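Local coordinates for protein putative isomerase (Sinorhizobium meliloti, PDB 2PPG) that is a putative isomerase of the enolase superfamily, related to mandelate racemase and muconate lactonizing enzyme, whose exact function is not established, at residues K8-F13 with E82-L87; F98-I103 with A131-A136; R153-A158 with E367-T372; K181-F186 with M361-G366; D195-E200 with K232-H237. All coordinates share one frame; numbering follows the deposited sequence.

Contact 1 of 5, residues K8-F13 with E82-L87; sequences KKIESF and EIIDDL
S12 on strand 8-13 and D85 on helix 82-87 make the polar link of this contact, and a small apolar patch formed by I10 and I84 lies beside it. The S12 hydroxyl donates to D85: OG of S12 lies 3.2 Å from OD1 of D85 and meets that oxygen from above the carboxylate plane, 40° out of it. OG of S12 stands anti to its own carbonyl carbon (chi1 -54°), which turns it to the helix. A water adds a second, less certain path: S12 N donates to water 1 over 2.7 Å, and the water reaches D85 OD2 through a weak bond of 3.2 Å. The stronger polar partner of this carboxylate is H391, whose ND1 bonds to OD2 of D85.

The apolar part rests on the two isoleucines, whose side chains cross at about a right angle. CG2 of I10 approaches CG2 of I84 to 4.2 Å, and the same I84 methyl carbon lies 3.3 Å from S12 OG. V57 on strand 52-61 also touches both S12 and I84.

The segment axes approach to 8.6 Å and run at 153°, so the helix packs nearly antiparallel to the strand in the N-terminal alpha+beta domain. The two bonds to D85 probably stabilise its charged carboxylate, and they tie the helix to the first strand and to H391, the last modelled residue.

Contact 2 of 5, residues F98-I103 with A131-A136; sequences FDAAAI and ALWDLA
The indole of W133 receives A100 on one face: CB of A100 stands 3.6 Å from the centroid of the five-membered ring, only 16° off its normal, which defines a CH-pi contact. The ring atom nearest to A100 CB is NE1 of W133, at 3.5 Å, so the methyl group sits over the pyrrole part of the indole and not over its middle. A101 CB meets the six-membered part obliquely, near CZ2. The indole N-H is occupied elsewhere, donating to T299 OG1 on helix 293-310. The second flat group, the F98 ring, lies against A136: CD1 of F98 is 3.7 Å from A136 CB, while CE1 is 3.4 Å from A136 O in an oblique approach. CG of F98 lies beside its backbone N (chi1 -69°), and from there the ring extends back to the other helix although the CB bond itself points away.

Between these rings the packing is aliphatic. A100 CB also touches CB of L132, at 3.9 Å, and one helical turn farther on CG2 of I103 reaches CD2 of L132 at 3.8 Å.

The close backbones, with CA atoms 5.4 Å apart for F98 and A136 and 5.6 Å for A100 and L132, reflect the small alanines on both sides. The seam joins the start of helix 100-109 to helix 119-140 in the N-terminal domain. D99, turned from the seam, pairs with K146 of a neighbouring subunit. Cohesion across this buried interface is therefore essentially van der Waals, with one CH-pi contact, while the polar N-H of W133 is satisfied by the barrel domain.

Contact 3 of 5, residues R153-A158 with E367-T372; sequences RDRIAA and EYVVPT
An antiparallel pairing joins strand 155-161, the first strand of the enolase-type TIM barrel, to strand 367-369 near the end of the barrel domain. I156 and Y368 form the hydrogen-bonded pair: I156 N donates to Y368 O over 3.1 Å, in the carbonyl plane, and Y368 N returns a bond of 2.7 Å to I156 O. R155-V369 and A157-E367 are the flanking non-hydrogen-bonded pairs. Beyond the strand end, V370 N donates to D154 O, continuing the pairing into the loop.

The sheet has two different faces. On the one that carries I156 and the tyrosine, A158 CB lies 3.6 Å from Y368 CD2. I156 CD1 is 3.8 Å from V370 CG2. Helix 325-336 touches I156 and Y368 there, while the tyrosine hydroxyl bonds to E344 O.

On the more exposed face, R155 bends at chi2 and chi3 and lies alongside V369, pointing the same way, with a valine methyl over one guanidinium face. E367 crosses it at about a right angle, but its OE1 meets aliphatic CD of R155, at 3.4 Å; the charged atoms stay apart, NE of R155 being 4.8 Å from OE1 of E367. The same bend directs the R155 NE proton to D154 O, 3.2 Å away, on the face of that carbonyl plane opposite to V370 N.

Contact 4 of 5, residues K181-F186 with M361-G366; sequences KGFSSF and MDCLNG
F183 and G366 make the tight part of this contact. The glycine backbone lies over one face of the phenyl ring: its N stands 3.4 Å above the plane, over the centre, and its CA is 3.6 Å from the centroid, a CH-pi contact 19° off the normal. At the ring edge, in plane, C363 SG sits 4.0 Å from F183 CE1, a sulfur-aromatic contact. F345 and W178 also meet the F183 ring, the tryptophan edge-to-face.

The K181-N365 side is looser and more exposed, and a water bridges it. Water 2 donates to K181 O and accepts from N365 N, each at 2.9 Å. Direct contact there includes a CA-H...O approach, with N365 CA 3.4 Å from K181 O; N365 OD1 and K181 O, both acceptors, are close without bonding.

Both turns depend on positive phi. G182, at phi 105°, brings its CA to 4.1 Å from N365 CA; N365 and G366, also at positive phi, carry the chain from strand 362-364 to strand 367-369. G182 ends helix 168-180 in a Schellman motif, so the arrangement sets a helix C-cap and the turn into barrel strand 185-189 against a beta hairpin, within a TIM-barrel domain of the enolase type.

Contact 5 of 5, residues D195-E200 with K232-H237; sequences DGVAKE and KAMEPH
A233, near the end of helix 224-234, is the first residue of 232-237 to touch the other helix: its CB points to segment 195-200 and lies 4.3 Å from CB of A198. This is a light methyl-to-methyl contact between partly exposed residues.

M234, a selenomethionine, follows and brings the heaviest atom of the contact. Its SE lies 3.8 Å from CB of V197 and equally far from CG2 of that valine, the two side chains crossing at a slant. The chain runs straight through chi2, and the bend at chi3 (-74°) leaves CE 4.2 Å from V197 CG2, while SE makes the closer touch. M234 is also where the backbones come nearest, its CA 5.1 Å from that of A198. F188 on strand 185-189 touches both V197 and M234, closing the pair from the barrel side.

The setting is the outer layer of the TIM-barrel domain, in which helices 197-208 and 224-234 are successive neighbours packed over parallel strands 185-189, 213-217 and 241-243. G196, with phi 92°, occupies the N-cap position of the first of them.

Past M234 the segment keeps helical angles, and H237 N donates to M234 O. H237 then turns its ring to the start of helix 197-208, where CD2 approaches A198 O obliquely at 3.9 Å. M201 and E202, farther along that helix, also touch the imidazole, and R205 NE donates to H237 O.

In the fold
Contacts 1 and 2 belong to the N-terminal domain, their centres 16 Å apart, and both use residues that pack on strand 52-61. Contact 2 is buried and apolar, whereas contact 1 is partly buried and relies on a hydroxyl-carboxylate bond. Contacts 3 and 4 lie in the barrel domain and touch directly: strands 362-364 and 367-369 are neighbours in one sheet, and V369 N lies 2.7 Å from D362 O. Both are partly buried; backbone pairing dominates contact 3, while ring packing and a bridging water make up contact 4, nested in the loop closed by contact 3. Contact 5, at the surface and 47 Å centre to centre from contact 1, joins two outer helices by sparse apolar touches.

Contact 1 of 5, residues K8-F13 with E82-L87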
# COMPACT_ATOMS: atom_id res chain seq x y z
N LYS A 8 37.53 6.91 -35.98
CA LYS A 8 38.99 6.96 -36.03
C LYS A 8 39.58 7.96 -35.04
O LYS A 8 40.61 7.69 -34.43
CB LYS A 8 39.43 7.33 -37.44
CG LYS A 8 40.93 7.55 -37.63
CD LYS A 8 41.17 8.03 -39.04
CE LYS A 8 42.41 8.89 -39.17
NZ LYS A 8 42.38 9.62 -40.48
N LYS A 9 38.94 9.11 -34.88
CA LYS A 9 39.55 10.18 -34.10
C LYS A 9 38.50 10.84 -33.24
O LYS A 9 37.37 11.06 -33.69
CB LYS A 9 40.18 11.21 -35.04
CG LYS A 9 41.42 11.90 -34.47
CD LYS A 9 41.61 13.33 -35.03
CE LYS A 9 41.66 13.37 -36.55
NZ LYS A 9 41.89 14.75 -37.06
N ILE A 10 38.88 11.16 -32.01
CA ILE A 10 37.99 11.84 -31.08
C ILE A 10 38.72 12.97 -30.39
O ILE A 10 39.68 12.73 -29.68
CB ILE A 10 37.44 10.84 -30.03
CG1 ILE A 10 36.52 9.82 -30.72
CG2 ILE A 10 36.69 11.57 -28.94
CD1 ILE A 10 35.72 8.95 -29.78
N GLU A 11 38.27 14.20 -30.59
CA GLU A 11 38.86 15.36 -29.93
C GLU A 11 37.84 16.15 -29.10
O GLU A 11 36.68 16.26 -29.51
CB GLU A 11 39.51 16.28 -30.97
CG GLU A 11 40.63 15.65 -31.75
CD GLU A 11 40.91 16.37 -33.06
OE1 GLU A 11 40.04 16.39 -33.96
OE2 GLU A 11 42.02 16.93 -33.20
N SER A 12 38.30 16.69 -27.97
CA SER A 12 37.47 17.47 -27.03
C SER A 12 37.95 18.91 -26.91
O SER A 12 39.15 19.18 -26.95
CB SER A 12 37.53 16.86 -25.63
OG SER A 12 37.19 15.48 -25.65
N PHE A 13 37.00 19.84 -26.74
CA PHE A 13 37.29 21.27 -26.76
C PHE A 13 36.40 22.04 -25.81
O PHE A 13 35.29 21.62 -25.50
CB PHE A 13 37.02 21.89 -28.13
CG PHE A 13 37.58 21.12 -29.29
CD1 PHE A 13 38.83 21.45 -29.82
CD2 PHE A 13 36.85 20.11 -29.88
CE1 PHE A 13 39.34 20.76 -30.90
CE2 PHE A 13 37.36 19.41 -30.95
CZ PHE A 13 38.61 19.74 -31.47
N GLU A 82 38.76 15.14 -19.61
CA GLU A 82 39.71 14.13 -19.16
C GLU A 82 39.07 12.74 -19.25
O GLU A 82 39.67 11.79 -19.76
CB GLU A 82 40.19 14.44 -17.74
CG GLU A 82 41.27 13.53 -17.22
CD GLU A 82 42.56 13.60 -18.02
OE1 GLU A 82 42.64 14.44 -18.94
OE2 GLU A 82 43.49 12.81 -17.74
N ILE A 83 37.84 12.64 -18.76
CA ILE A 83 37.07 11.41 -18.86
C ILE A 83 37.00 10.95 -20.32
O ILE A 83 37.26 9.78 -20.62
CB ILE A 83 35.64 11.60 -18.28
CG1 ILE A 83 35.70 11.94 -16.78
CG2 ILE A 83 34.78 10.37 -18.53
CD1 ILE A 83 34.38 12.49 -16.21
N ILE A 84 36.69 11.88 -21.22
CA ILE A 84 36.64 11.61 -22.66
C ILE A 84 38.00 11.24 -23.26
O ILE A 84 38.10 10.28 -24.01
CB ILE A 84 36.08 12.81 -23.42
CG1 ILE A 84 34.69 13.17 -22.89
CG2 ILE A 84 36.04 12.51 -24.92
CD1 ILE A 84 34.12 14.43 -23.47
N ASP A 85 39.04 11.99 -22.93
CA ASP A 85 40.33 11.75 -23.58
C ASP A 85 41.14 10.60 -22.98
O ASP A 85 41.85 9.90 -23.70
CB ASP A 85 41.15 13.04 -23.59
CG ASP A 85 40.52 14.11 -24.46
OD1 ASP A 85 39.83 13.75 -25.44
OD2 ASP A 85 40.71 15.31 -24.17
N ASP A 86 41.01 10.40 -21.67
CA ASP A 86 41.80 9.41 -20.95
C ASP A 86 41.16 8.02 -20.99
O ASP A 86 41.85 7.00 -21.09
CB ASP A 86 42.05 9.84 -19.50
CG ASP A 86 42.95 8.88 -18.75
OD1 ASP A 86 44.03 8.53 -19.27
OD2 ASP A 86 42.57 8.45 -17.64
N LEU A 87 39.83 7.99 -20.91
CA LEU A 87 39.12 6.72 -20.85
C LEU A 87 38.29 6.41 -22.09
O LEU A 87 38.52 5.39 -22.74
CB LEU A 87 38.25 6.65 -19.60
CG LEU A 87 37.36 5.42 -19.50
CD1 LEU A 87 38.19 4.14 -19.30
CD2 LEU A 87 36.33 5.58 -18.40
O HOH W 1 40.88 16.28 -27.19

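Contact 2 of 5, residues F98-I103 with A131-A136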
# COMPACT_ATOMS: atom_id res chain seq x y z
N PHE A 98 26.62 3.61 -36.23
CA PHE A 98 25.28 3.03 -36.23
C PHE A 98 24.98 2.23 -34.97
O PHE A 98 23.83 1.89 -34.72
CB PHE A 98 25.00 2.24 -37.51
CG PHE A 98 24.89 3.12 -38.72
CD1 PHE A 98 23.83 4.00 -38.85
CD2 PHE A 98 25.88 3.10 -39.70
CE1 PHE A 98 23.74 4.85 -39.94
CE2 PHE A 98 25.79 3.94 -40.79
CZ PHE A 98 24.72 4.81 -40.92
N ASP A 99 26.02 1.96 -34.18
CA ASP A 99 25.89 1.29 -32.88
C ASP A 99 25.86 2.27 -31.71
O ASP A 99 26.19 1.89 -30.59
CB ASP A 99 27.05 0.31 -32.66
CG ASP A 99 27.09 -0.82 -33.67
OD1 ASP A 99 26.07 -1.06 -34.35
OD2 ASP A 99 28.15 -1.46 -33.78
N ALA A 100 25.49 3.53 -31.97
CA ALA A 100 25.52 4.62 -30.98
C ALA A 100 25.01 4.24 -29.59
O ALA A 100 25.72 4.45 -28.59
CB ALA A 100 24.76 5.85 -31.48
N ALA A 101 23.80 3.70 -29.54
CA ALA A 101 23.13 3.38 -28.28
C ALA A 101 23.77 2.19 -27.56
O ALA A 101 23.84 2.17 -26.32
CB ALA A 101 21.64 3.15 -28.49
N ALA A 102 24.23 1.21 -28.33
CA ALA A 102 24.92 0.07 -27.78
C ALA A 102 26.27 0.53 -27.22
O ALA A 102 26.70 0.11 -26.14
CB ALA A 102 25.10 -1.01 -28.85
N ILE A 103 26.91 1.43 -27.95
CA ILE A 103 28.16 2.03 -27.50
C ILE A 103 27.92 2.79 -26.19
O ILE A 103 28.69 2.66 -25.25
CB ILE A 103 28.75 2.96 -28.59
CG1 ILE A 103 29.25 2.15 -29.79
CG2 ILE A 103 29.85 3.84 -28.04
CD1 ILE A 103 29.21 2.95 -31.12
N ALA A 131 27.62 13.13 -30.96
CA ALA A 131 28.51 13.08 -32.13
C ALA A 131 28.37 11.77 -32.91
O ALA A 131 28.40 11.76 -34.15
CB ALA A 131 29.94 13.30 -31.71
N LEU A 132 28.21 10.67 -32.17
CA LEU A 132 27.91 9.37 -32.79
C LEU A 132 26.62 9.42 -33.61
O LEU A 132 26.59 8.99 -34.77
CB LEU A 132 27.85 8.26 -31.74
CG LEU A 132 29.08 7.34 -31.61
CD1 LEU A 132 30.37 7.92 -32.19
CD2 LEU A 132 29.27 6.89 -30.16
N TRP A 133 25.55 9.94 -33.02
CA TRP A 133 24.28 9.99 -33.72
C TRP A 133 24.41 10.91 -34.93
O TRP A 133 23.87 10.61 -36.01
CB TRP A 133 23.18 10.47 -32.79
CG TRP A 133 22.65 9.36 -31.93
CD1 TRP A 133 22.95 9.12 -30.62
CD2 TRP A 133 21.75 8.33 -32.33
NE1 TRP A 133 22.29 8.01 -30.18
CE2 TRP A 133 21.54 7.50 -31.21
CE3 TRP A 133 21.08 8.03 -33.53
CZ2 TRP A 133 20.69 6.40 -31.25
CZ3 TRP A 133 20.24 6.94 -33.57
CH2 TRP A 133 20.05 6.13 -32.44
N ASP A 134 25.15 12.00 -34.75
CA ASP A 134 25.41 12.94 -35.83
C ASP A 134 26.04 12.22 -37.02
O ASP A 134 25.60 12.38 -38.16
CB ASP A 134 26.33 14.06 -35.35
CG ASP A 134 26.37 15.24 -36.29
OD1 ASP A 134 25.27 15.66 -36.76
OD2 ASP A 134 27.49 15.74 -36.56
N LEU A 135 27.07 11.42 -36.75
CA LEU A 135 27.70 10.60 -37.77
C LEU A 135 26.70 9.69 -38.48
O LEU A 135 26.68 9.60 -39.71
CB LEU A 135 28.79 9.74 -37.16
CG LEU A 135 30.26 10.14 -37.30
CD1 LEU A 135 30.43 11.17 -38.39
CD2 LEU A 135 30.84 10.60 -35.99
N ALA A 136 25.89 8.99 -37.70
CA ALA A 136 24.94 8.03 -38.26
C ALA A 136 23.99 8.72 -39.26
O ALA A 136 23.83 8.23 -40.37
CB ALA A 136 24.17 7.31 -37.15

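Contact 3 of 5, residues R153-A158 with E367-T372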
# COMPACT_ATOMS: atom_id res chain seq x y z
N ARG A 153 6.97 15.97 -36.82
CA ARG A 153 6.84 17.37 -36.49
C ARG A 153 8.04 18.12 -37.11
O ARG A 153 9.18 17.68 -36.95
CB ARG A 153 6.98 17.42 -34.96
CG ARG A 153 6.25 18.47 -34.20
CD ARG A 153 6.58 18.33 -32.72
NE ARG A 153 5.74 17.33 -32.06
CZ ARG A 153 6.14 16.10 -31.72
NH1 ARG A 153 7.38 15.70 -31.96
NH2 ARG A 153 5.29 15.27 -31.13
N ASP A 154 7.81 19.23 -37.80
CA ASP A 154 8.98 20.04 -38.21
C ASP A 154 9.05 21.44 -37.57
O ASP A 154 10.05 22.15 -37.70
CB ASP A 154 9.21 20.07 -39.73
CG ASP A 154 8.18 20.87 -40.48
OD1 ASP A 154 8.37 21.01 -41.70
OD2 ASP A 154 7.21 21.35 -39.86
N ARG A 155 7.97 21.82 -36.90
CA ARG A 155 8.02 22.95 -35.98
C ARG A 155 7.77 22.43 -34.57
O ARG A 155 7.07 21.44 -34.37
CB ARG A 155 6.96 24.02 -36.31
CG ARG A 155 6.90 24.53 -37.75
CD ARG A 155 8.02 25.48 -38.07
NE ARG A 155 8.94 24.88 -39.02
CZ ARG A 155 9.11 25.30 -40.26
NH1 ARG A 155 9.97 24.69 -41.06
NH2 ARG A 155 8.44 26.35 -40.71
N ILE A 156 8.33 23.11 -33.59
CA ILE A 156 8.07 22.79 -32.20
C ILE A 156 7.78 24.09 -31.49
O ILE A 156 8.54 25.06 -31.62
CB ILE A 156 9.28 22.08 -31.53
CG1 ILE A 156 9.53 20.73 -32.20
CG2 ILE A 156 9.02 21.91 -30.02
CD1 ILE A 156 10.87 20.10 -31.92
N ALA A 157 6.68 24.13 -30.74
CA ALA A 157 6.34 25.32 -29.96
C ALA A 157 7.48 25.62 -28.98
O ALA A 157 8.09 24.71 -28.41
CB ALA A 157 5.02 25.13 -29.24
N ALA A 158 7.81 26.91 -28.83
CA ALA A 158 8.88 27.33 -27.95
C ALA A 158 8.29 28.20 -26.87
O ALA A 158 7.27 28.85 -27.08
CB ALA A 158 9.92 28.09 -28.72
N GLU A 367 8.15 29.42 -32.30
CA GLU A 367 8.40 28.10 -32.83
C GLU A 367 9.87 27.84 -33.17
O GLU A 367 10.51 28.62 -33.89
CB GLU A 367 7.61 27.91 -34.11
CG GLU A 367 6.21 27.40 -33.96
CD GLU A 367 5.59 27.09 -35.30
OE1 GLU A 367 6.05 27.64 -36.33
OE2 GLU A 367 4.63 26.29 -35.32
N TYR A 368 10.39 26.73 -32.68
CA TYR A 368 11.66 26.21 -33.15
C TYR A 368 11.48 25.60 -34.55
O TYR A 368 10.60 24.77 -34.78
CB TYR A 368 12.15 25.12 -32.21
CG TYR A 368 12.91 25.59 -31.00
CD1 TYR A 368 14.26 25.96 -31.11
CD2 TYR A 368 12.32 25.62 -29.75
CE1 TYR A 368 14.98 26.38 -30.00
CE2 TYR A 368 13.04 26.03 -28.63
CZ TYR A 368 14.37 26.40 -28.76
OH TYR A 368 15.09 26.80 -27.66
N VAL A 369 12.31 26.03 -35.49
CA VAL A 369 12.31 25.36 -36.77
C VAL A 369 13.33 24.22 -36.65
O VAL A 369 14.49 24.45 -36.31
CB VAL A 369 12.68 26.33 -37.90
CG1 VAL A 369 12.87 25.57 -39.22
CG2 VAL A 369 11.61 27.45 -38.04
N VAL A 370 12.87 22.99 -36.87
CA VAL A 370 13.73 21.83 -36.78
C VAL A 370 14.67 21.79 -37.97
O VAL A 370 14.21 21.80 -39.12
CB VAL A 370 12.91 20.51 -36.76
CG1 VAL A 370 13.85 19.28 -36.79
CG2 VAL A 370 11.98 20.47 -35.56
N PRO A 371 15.99 21.75 -37.72
CA PRO A 371 16.99 21.68 -38.80
C PRO A 371 16.73 20.49 -39.69
O PRO A 371 16.34 19.44 -39.21
CB PRO A 371 18.33 21.53 -38.07
CG PRO A 371 18.00 21.30 -36.61
CD PRO A 371 16.61 21.81 -36.38
N THR A 372 16.93 20.66 -40.99
CA THR A 372 16.52 19.65 -41.98
C THR A 372 17.59 18.62 -42.34
O THR A 372 17.61 18.12 -43.46
CB THR A 372 16.05 20.31 -43.28
OG1 THR A 372 17.06 21.22 -43.73
CG2 THR A 372 14.75 21.07 -43.06

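Contact 4 of 5, residues K181-F186 with M361-G366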
# COMPACT_ATOMS: atom_id res chain seq x y z
N LYS A 181 6.64 39.51 -30.75
CA LYS A 181 7.40 38.73 -31.72
C LYS A 181 6.81 37.34 -32.00
O LYS A 181 7.37 36.56 -32.76
CB LYS A 181 8.86 38.61 -31.28
CG LYS A 181 9.71 39.82 -31.62
CD LYS A 181 10.92 39.90 -30.70
CE LYS A 181 11.92 40.92 -31.19
NZ LYS A 181 13.07 41.03 -30.25
N GLY A 182 5.66 37.03 -31.39
CA GLY A 182 4.93 35.80 -31.70
C GLY A 182 5.00 34.67 -30.68
O GLY A 182 4.62 33.53 -30.98
N PHE A 183 5.48 34.96 -29.48
CA PHE A 183 5.56 33.95 -28.44
C PHE A 183 4.39 34.11 -27.47
O PHE A 183 3.99 35.23 -27.15
CB PHE A 183 6.89 34.05 -27.70
CG PHE A 183 8.07 33.70 -28.55
CD1 PHE A 183 8.70 32.47 -28.41
CD2 PHE A 183 8.57 34.59 -29.49
CE1 PHE A 183 9.81 32.13 -29.20
CE2 PHE A 183 9.67 34.27 -30.28
CZ PHE A 183 10.29 33.03 -30.13
N SER A 184 3.84 32.99 -26.99
CA SER A 184 2.71 33.05 -26.06
C SER A 184 2.84 32.11 -24.87
O SER A 184 1.84 31.73 -24.25
CB SER A 184 1.42 32.78 -26.82
OG SER A 184 1.60 31.67 -27.69
N SER A 185 4.07 31.73 -24.54
CA SER A 185 4.36 30.90 -23.37
C SER A 185 5.59 31.46 -22.70
O SER A 185 6.53 31.88 -23.39
CB SER A 185 4.58 29.44 -23.76
OG SER A 185 3.39 28.83 -24.18
N PHE A 186 5.59 31.49 -21.38
CA PHE A 186 6.63 32.19 -20.63
C PHE A 186 7.00 31.43 -19.37
O PHE A 186 6.18 30.72 -18.80
CB PHE A 186 6.16 33.62 -20.30
CG PHE A 186 5.82 34.43 -21.52
CD1 PHE A 186 6.78 35.22 -22.13
CD2 PHE A 186 4.57 34.32 -22.12
CE1 PHE A 186 6.48 35.91 -23.30
CE2 PHE A 186 4.27 35.00 -23.28
CZ PHE A 186 5.23 35.80 -23.88
N MSE A 361 18.60 25.54 -38.39
CA MSE A 361 17.89 25.66 -37.13
C MSE A 361 17.53 27.13 -36.93
O MSE A 361 18.32 28.02 -37.22
CB MSE A 361 18.77 25.18 -35.99
CG MSE A 361 18.15 25.40 -34.62
SE MSE A 361 19.14 24.56 -33.15
CE MSE A 361 20.73 25.68 -33.14
N ASP A 362 16.31 27.37 -36.46
CA ASP A 362 15.88 28.72 -36.15
C ASP A 362 14.88 28.64 -35.02
O ASP A 362 14.36 27.56 -34.71
CB ASP A 362 15.24 29.38 -37.38
CG ASP A 362 15.26 30.92 -37.32
OD1 ASP A 362 15.45 31.49 -36.23
OD2 ASP A 362 15.06 31.56 -38.36
N CYS A 363 14.62 29.77 -34.40
CA CYS A 363 13.47 29.88 -33.53
C CYS A 363 12.84 31.25 -33.74
O CYS A 363 13.46 32.27 -33.44
CB CYS A 363 13.87 29.69 -32.08
SG CYS A 363 12.46 29.73 -30.99
N LEU A 364 11.62 31.27 -34.27
CA LEU A 364 10.95 32.51 -34.59
C LEU A 364 9.43 32.34 -34.49
O LEU A 364 8.91 31.25 -34.69
CB LEU A 364 11.37 32.97 -36.00
CG LEU A 364 10.60 32.38 -37.20
CD1 LEU A 364 10.97 33.06 -38.53
CD2 LEU A 364 10.72 30.86 -37.30
N ASN A 365 8.72 33.43 -34.19
CA ASN A 365 7.25 33.38 -34.04
C ASN A 365 6.74 32.26 -33.12
O ASN A 365 5.77 31.57 -33.45
CB ASN A 365 6.54 33.31 -35.40
CG ASN A 365 6.67 34.60 -36.20
OD1 ASN A 365 6.14 35.65 -35.82
ND2 ASN A 365 7.38 34.53 -37.33
N GLY A 366 7.38 32.09 -31.97
CA GLY A 366 6.97 31.10 -30.99
C GLY A 366 7.14 29.67 -31.45
O GLY A 366 6.39 28.79 -31.05
O HOH W 2 10.05 36.02 -33.73

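Contact 5 of 5, residues D195-E200 with K232-H237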
# COMPACT_ATOMS: atom_id res chain seq x y z
N ASP A 195 10.03 40.97 -5.55
CA ASP A 195 8.85 41.28 -4.75
C ASP A 195 8.09 40.03 -4.28
O ASP A 195 7.01 40.14 -3.68
CB ASP A 195 7.90 42.20 -5.53
CG ASP A 195 8.58 43.46 -6.06
OD1 ASP A 195 7.85 44.39 -6.47
OD2 ASP A 195 9.83 43.52 -6.07
N GLY A 196 8.65 38.85 -4.56
CA GLY A 196 7.98 37.58 -4.27
C GLY A 196 7.16 37.09 -5.46
O GLY A 196 6.42 37.87 -6.08
N VAL A 197 7.28 35.80 -5.78
CA VAL A 197 6.63 35.20 -6.96
C VAL A 197 5.14 35.55 -7.17
O VAL A 197 4.69 35.66 -8.32
CB VAL A 197 6.81 33.65 -7.03
CG1 VAL A 197 8.27 33.27 -7.18
CG2 VAL A 197 6.17 32.95 -5.82
N ALA A 198 4.39 35.73 -6.09
CA ALA A 198 2.96 36.07 -6.19
C ALA A 198 2.75 37.37 -6.95
O ALA A 198 1.90 37.46 -7.84
CB ALA A 198 2.31 36.14 -4.81
N LYS A 199 3.54 38.38 -6.60
CA LYS A 199 3.42 39.69 -7.22
C LYS A 199 3.92 39.63 -8.65
O LYS A 199 3.49 40.41 -9.51
CB LYS A 199 4.20 40.75 -6.43
CG LYS A 199 3.59 41.14 -5.08
CD LYS A 199 4.43 42.24 -4.41
CE LYS A 199 4.47 42.12 -2.87
NZ LYS A 199 3.36 42.85 -2.21
N GLU A 200 4.82 38.68 -8.90
CA GLU A 200 5.41 38.48 -10.22
C GLU A 200 4.37 37.92 -11.22
O GLU A 200 4.31 38.36 -12.38
CB GLU A 200 6.62 37.56 -10.13
CG GLU A 200 7.64 37.72 -11.25
CD GLU A 200 8.62 38.86 -10.99
OE1 GLU A 200 8.64 39.41 -9.86
OE2 GLU A 200 9.39 39.20 -11.92
N LYS A 232 0.11 27.79 -4.54
CA LYS A 232 -1.26 28.19 -4.27
C LYS A 232 -1.44 29.70 -4.26
O LYS A 232 -2.55 30.19 -4.47
CB LYS A 232 -1.75 27.60 -2.94
CG LYS A 232 -2.16 26.13 -3.01
CD LYS A 232 -3.12 25.77 -1.89
CE LYS A 232 -3.49 24.28 -1.90
NZ LYS A 232 -4.09 23.82 -3.17
N ALA A 233 -0.35 30.43 -4.04
CA ALA A 233 -0.41 31.88 -4.04
C ALA A 233 -0.44 32.41 -5.47
O ALA A 233 -0.98 33.49 -5.73
CB ALA A 233 0.77 32.45 -3.28
N MSE A 234 0.14 31.63 -6.38
CA MSE A 234 0.28 32.00 -7.78
C MSE A 234 -0.90 31.53 -8.63
O MSE A 234 -1.13 32.07 -9.70
CB MSE A 234 1.56 31.38 -8.35
CG MSE A 234 2.84 32.07 -7.96
SE MSE A 234 4.42 31.26 -8.80
CE MSE A 234 4.53 29.63 -7.74
N GLU A 235 -1.62 30.52 -8.15
CA GLU A 235 -2.68 29.88 -8.92
C GLU A 235 -3.88 30.76 -9.30
O GLU A 235 -4.41 30.61 -10.40
CB GLU A 235 -3.15 28.57 -8.25
CG GLU A 235 -2.31 27.36 -8.64
CD GLU A 235 -2.58 26.11 -7.79
OE1 GLU A 235 -2.69 26.23 -6.55
OE2 GLU A 235 -2.66 25.00 -8.35
N PRO A 236 -4.33 31.66 -8.42
CA PRO A 236 -5.40 32.57 -8.87
C PRO A 236 -5.04 33.35 -10.14
O PRO A 236 -5.94 33.73 -10.90
CB PRO A 236 -5.59 33.53 -7.67
CG PRO A 236 -4.40 33.31 -6.78
CD PRO A 236 -3.96 31.91 -7.01
N HIS A 237 -3.75 33.55 -10.39
CA HIS A 237 -3.27 34.22 -11.60
C HIS A 237 -3.12 33.34 -12.86
O HIS A 237 -2.91 33.85 -13.95
CB HIS A 237 -1.98 34.97 -11.30
CG HIS A 237 -2.11 35.90 -10.14
ND1 HIS A 237 -2.97 36.98 -10.16
CD2 HIS A 237 -1.54 35.89 -8.92
CE1 HIS A 237 -2.90 37.61 -9.00
NE2 HIS A 237 -2.04 36.97 -8.23